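Local coordinates for protein sphingomyelinase C (Streptomyces griseocarneus, PDB 7CNE) that is a bacterial sphingomyelinase C of the DNase I-like endonuclease/exonuclease/phosphatase family, with a core of two packed beta sheets, at residues A164-D175 with E203-D212. Sequence-based numbering, arbitrary orientation.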
loop_
_atom_site.group_PDB
_atom_site.type_symbol
_atom_site.label_atom_id
_atom_site.label_comp_id
_atom_site.label_asym_id
_atom_site.label_seq_id
_atom_site.Cartn_x
_atom_site.Cartn_y
_atom_site.Cartn_z
ATOM N N ALA A 164 1.089 -11.666 13.183
ATOM C CA ALA A 164 1.595 -10.493 13.889
ATOM C C ALA A 164 3.099 -10.587 14.116
ATOM O O ALA A 164 3.816 -9.586 13.996
ATOM C CB ALA A 164 0.871 -10.322 15.225
ATOM N N ALA A 165 3.594 -11.782 14.449
ATOM C CA ALA A 165 5.033 -11.949 14.634
ATOM C C ALA A 165 5.793 -11.628 13.353
ATOM O O ALA A 165 6.853 -10.994 13.393
ATOM C CB ALA A 165 5.344 -13.373 15.095
ATOM N N ASP A 166 5.276 -12.067 12.206
ATOM C CA ASP A 166 5.978 -11.798 10.961
ATOM C C ASP A 166 5.824 -10.344 10.525
ATOM O O ASP A 166 6.772 -9.776 9.971
ATOM C CB ASP A 166 5.514 -12.763 9.872
ATOM C CG ASP A 166 6.136 -14.134 10.034
ATOM O OD1 ASP A 166 7.119 -14.240 10.796
ATOM O OD2 ASP A 166 5.653 -15.097 9.417
ATOM N N ARG A 167 4.668 -9.713 10.776
ATOM C CA ARG A 167 4.580 -8.271 10.543
ATOM C C ARG A 167 5.656 -7.534 11.326
ATOM O O ARG A 167 6.296 -6.611 10.806
ATOM C CB ARG A 167 3.196 -7.729 10.929
ATOM C CG ARG A 167 2.088 -8.011 9.921
ATOM C CD ARG A 167 0.848 -7.165 10.171
ATOM N NE ARG A 167 0.100 -7.555 11.366
ATOM C CZ ARG A 167 -0.828 -8.508 11.405
ATOM N NH1 ARG A 167 -1.126 -9.213 10.311
ATOM N NH2 ARG A 167 -1.462 -8.755 12.547
ATOM N N SER A 168 5.856 -7.913 12.591
ATOM C CA SER A 168 6.884 -7.261 13.394
ATOM C C SER A 168 8.245 -7.376 12.721
ATOM O O SER A 168 8.973 -6.386 12.594
ATOM C CB SER A 168 6.918 -7.870 14.799
ATOM O OG SER A 168 7.984 -7.342 15.566
ATOM N N ARG A 169 8.597 -8.583 12.262
ATOM C CA ARG A 169 9.870 -8.763 11.570
ATOM C C ARG A 169 9.911 -7.975 10.260
ATOM O O ARG A 169 10.966 -7.452 9.875
ATOM C CB ARG A 169 10.124 -10.253 11.315
ATOM C CG ARG A 169 10.477 -11.043 12.596
ATOM C CD ARG A 169 9.977 -12.496 12.557
ATOM N NE ARG A 169 10.405 -13.240 13.750
ATOM C CZ ARG A 169 9.814 -13.150 14.943
ATOM N NH1 ARG A 169 8.755 -12.358 15.114
ATOM N NH2 ARG A 169 10.269 -13.862 15.972
ATOM N N GLN A 170 8.779 -7.881 9.555
ATOM C CA GLN A 170 8.762 -7.103 8.312
ATOM C C GLN A 170 9.034 -5.627 8.580
ATOM O O GLN A 170 9.815 -4.990 7.861
ATOM C CB GLN A 170 7.425 -7.283 7.589
ATOM C CG GLN A 170 7.224 -8.714 7.029
ATOM C CD GLN A 170 5.877 -8.905 6.345
ATOM O OE1 GLN A 170 5.001 -8.034 6.415
ATOM N NE2 GLN A 170 5.707 -10.045 5.670
ATOM N N PHE A 171 8.399 -5.065 9.613
ATOM C CA PHE A 171 8.656 -3.667 9.950
ATOM C C PHE A 171 10.110 -3.464 10.369
ATOM O O PHE A 171 10.734 -2.456 10.012
ATOM C CB PHE A 171 7.715 -3.199 11.069
ATOM C CG PHE A 171 6.246 -3.307 10.735
ATOM C CD1 PHE A 171 5.768 -2.935 9.482
ATOM C CD2 PHE A 171 5.336 -3.769 11.695
ATOM C CE1 PHE A 171 4.390 -3.024 9.175
ATOM C CE2 PHE A 171 3.965 -3.864 11.404
ATOM C CZ PHE A 171 3.495 -3.493 10.131
ATOM N N ARG A 172 10.676 -4.416 11.125
ATOM C CA ARG A 172 12.082 -4.269 11.518
ATOM C C ARG A 172 13.025 -4.467 10.334
ATOM O O ARG A 172 14.099 -3.851 10.289
ATOM C CB ARG A 172 12.425 -5.233 12.659
ATOM C CG ARG A 172 11.768 -4.827 13.979
ATOM C CD ARG A 172 12.316 -5.593 15.186
ATOM N NE ARG A 172 11.378 -5.534 16.299
ATOM C CZ ARG A 172 11.457 -6.270 17.403
ATOM N NH1 ARG A 172 12.444 -7.155 17.561
ATOM N NH2 ARG A 172 10.532 -6.122 18.345
ATOM N N GLN A 173 12.647 -5.297 9.361
ATOM C CA GLN A 173 13.465 -5.422 8.160
ATOM C C GLN A 173 13.512 -4.106 7.392
ATOM O O GLN A 173 14.564 -3.716 6.868
ATOM C CB GLN A 173 12.936 -6.546 7.262
ATOM C CG GLN A 173 13.843 -6.791 6.034
ATOM C CD GLN A 173 13.273 -7.786 5.020
ATOM O OE1 GLN A 173 12.304 -8.494 5.292
ATOM N NE2 GLN A 173 13.891 -7.844 3.847
ATOM N N ILE A 174 12.371 -3.416 7.306
ATOM C CA ILE A 174 12.318 -2.102 6.670
ATOM C C ILE A 174 13.184 -1.117 7.443
ATOM O O ILE A 174 13.987 -0.375 6.864
ATOM C CB ILE A 174 10.858 -1.621 6.573
ATOM C CG1 ILE A 174 10.092 -2.435 5.528
ATOM C CG2 ILE A 174 10.779 -0.097 6.276
ATOM C CD1 ILE A 174 8.598 -2.308 5.651
ATOM N N ASP A 175 13.037 -1.108 8.770
ATOM C CA ASP A 175 13.859 -0.251 9.622
ATOM C C ASP A 175 15.347 -0.511 9.403
ATOM O O ASP A 175 16.145 0.429 9.275
ATOM C CB ASP A 175 13.474 -0.467 11.091
ATOM C CG ASP A 175 14.419 0.234 12.061
ATOM O OD1 ASP A 175 14.589 1.472 11.968
ATOM O OD2 ASP A 175 14.997 -0.471 12.916
ATOM N N GLU A 203 -1.425 -3.633 18.771
ATOM C CA GLU A 203 -0.363 -3.799 17.779
ATOM C C GLU A 203 0.012 -2.480 17.100
ATOM O O GLU A 203 1.131 -2.358 16.592
ATOM C CB GLU A 203 -0.780 -4.849 16.733
ATOM C CG GLU A 203 0.325 -5.221 15.738
ATOM C CD GLU A 203 -0.099 -6.278 14.720
ATOM O OE1 GLU A 203 0.787 -6.758 13.989
ATOM O OE2 GLU A 203 -1.302 -6.623 14.643
ATOM N N TYR A 204 -0.880 -1.483 17.102
ATOM C CA TYR A 204 -0.527 -0.168 16.563
ATOM C C TYR A 204 0.747 0.370 17.203
ATOM O O TYR A 204 1.672 0.803 16.507
ATOM C CB TYR A 204 -1.684 0.811 16.774
ATOM C CG TYR A 204 -1.362 2.247 16.438
ATOM C CD1 TYR A 204 -1.258 2.670 15.115
ATOM C CD2 TYR A 204 -1.174 3.194 17.443
ATOM C CE1 TYR A 204 -0.967 4.007 14.803
ATOM C CE2 TYR A 204 -0.889 4.535 17.139
ATOM C CZ TYR A 204 -0.785 4.929 15.825
ATOM O OH TYR A 204 -0.512 6.255 15.524
ATOM N N ALA A 205 0.821 0.333 18.537
ATOM C CA ALA A 205 2.002 0.858 19.214
ATOM C C ALA A 205 3.248 0.027 18.916
ATOM O O ALA A 205 4.349 0.575 18.817
ATOM C CB ALA A 205 1.759 0.944 20.725
ATOM N N SER A 206 3.116 -1.295 18.788
ATOM C CA SER A 206 4.322 -2.061 18.467
ATOM C C SER A 206 4.756 -1.841 17.018
ATOM O O SER A 206 5.956 -1.875 16.720
ATOM C CB SER A 206 4.124 -3.548 18.769
ATOM O OG SER A 206 3.058 -4.103 18.020
ATOM N N MET A 207 3.808 -1.590 16.112
ATOM C CA MET A 207 4.180 -1.216 14.746
ATOM C C MET A 207 5.051 0.040 14.736
ATOM O O MET A 207 6.111 0.068 14.094
ATOM C CB MET A 207 2.919 -1.012 13.902
ATOM C CG MET A 207 3.186 -0.477 12.503
ATOM S SD MET A 207 1.649 -0.023 11.698
ATOM C CE MET A 207 1.359 1.597 12.451
ATOM N N LEU A 208 4.624 1.088 15.453
ATOM C CA LEU A 208 5.414 2.315 15.546
ATOM C C LEU A 208 6.830 2.028 16.036
ATOM O O LEU A 208 7.807 2.557 15.499
ATOM C CB LEU A 208 4.732 3.313 16.484
ATOM C CG LEU A 208 3.358 3.878 16.105
ATOM C CD1 LEU A 208 2.916 4.828 17.188
ATOM C CD2 LEU A 208 3.416 4.578 14.734
ATOM N N ALA A 209 6.953 1.205 17.076
ATOM C CA ALA A 209 8.272 0.908 17.631
ATOM C C ALA A 209 9.098 0.053 16.676
ATOM O O ALA A 209 10.302 0.280 16.520
ATOM C CB ALA A 209 8.122 0.214 18.987
ATOM N N ASP A 210 8.465 -0.927 16.020
ATOM C CA ASP A 210 9.195 -1.811 15.111
ATOM C C ASP A 210 9.696 -1.070 13.875
ATOM O O ASP A 210 10.829 -1.291 13.431
ATOM C CB ASP A 210 8.308 -2.986 14.702
ATOM C CG ASP A 210 8.132 -4.014 15.826
ATOM O OD1 ASP A 210 9.026 -4.107 16.697
ATOM O OD2 ASP A 210 7.096 -4.715 15.832
ATOM N N GLY A 211 8.865 -0.202 13.291
ATOM C CA GLY A 211 9.282 0.596 12.151
ATOM C C GLY A 211 10.036 1.860 12.486
ATOM O O GLY A 211 10.493 2.557 11.570
ATOM N N ASP A 212 10.193 2.163 13.779
ATOM C CA ASP A 212 10.763 3.432 14.247
ATOM C C ASP A 212 10.030 4.624 13.623
ATOM O O ASP A 212 10.633 5.553 13.075
ATOM C CB ASP A 212 12.267 3.496 13.983
ATOM C CG ASP A 212 12.977 4.534 14.867
ATOM O OD1 ASP A 212 12.337 5.057 15.806
ATOM O OD2 ASP A 212 14.168 4.831 14.614
HETATM O O HOH W 1 3.111 -7.018 14.777
HETATM O O HOH W 2 15.736 2.776 13.908
#
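Two neighbouring helices on one beta sheet of the DNase I-like fold, 162-180 and 203-211, meet through Arg-167 and Glu-203 near the start of the contact and through Arg-172 and Asp-210 further along. Their segment axes run 30° from parallel and come within 8.1 Å; the closest CA atoms are those of Phe-171 and Gly-211, 4.8 Å apart, where glycine has no side chain to hold the backbones off. Arg-167 bends at its third torsion and grips the extended Glu-203 in a side-on salt bridge: NE of Arg-167 donates to OE1 of Glu-203 (2.8 Å), and NH2 donates to the syn lone pair of OE2. A water joins OE1 to Ala-164 O, while NH1 of Arg-167 turns to Gln-152 O and Thr-154 OG1. In the apolar middle, CG of Met-207 sits over one face of the Phe-171 ring, 4.0 Å from its centroid, a CH-pi contact, with SD placed obliquely in a Met-aromatic contact; the opposite face carries Arg-167 O near its rim. Met-207 also reaches Tyr-248 and Leu-250 of strand 247-251. The Asp-210 carboxylate is shared by Ser-168 and Arg-172. Ser-168 OG donates to OD2 of Asp-210 (2.8 Å) from above the carboxylate plane. Arg-172 forms a salt bridge to OD1 of Asp-210 alone, with NE at 2.8 Å and NH2 also donating, both from the same face. Beyond it lies Asp-212, the C-prime residue of a Schellman motif. A water donates to OD2 of Asp-212 and to OD1 of Asp-175, and the latter also forms a salt bridge with Arg-252; Asn-253 holds OD1 of Asp-212. Three donor atoms, from one guanidinium and one hydroxyl, thus hold the Asp-210 carboxylate and probably stabilise its negative charge, while the water and Arg-252 would ease repulsion between Asp-175 and Asp-212.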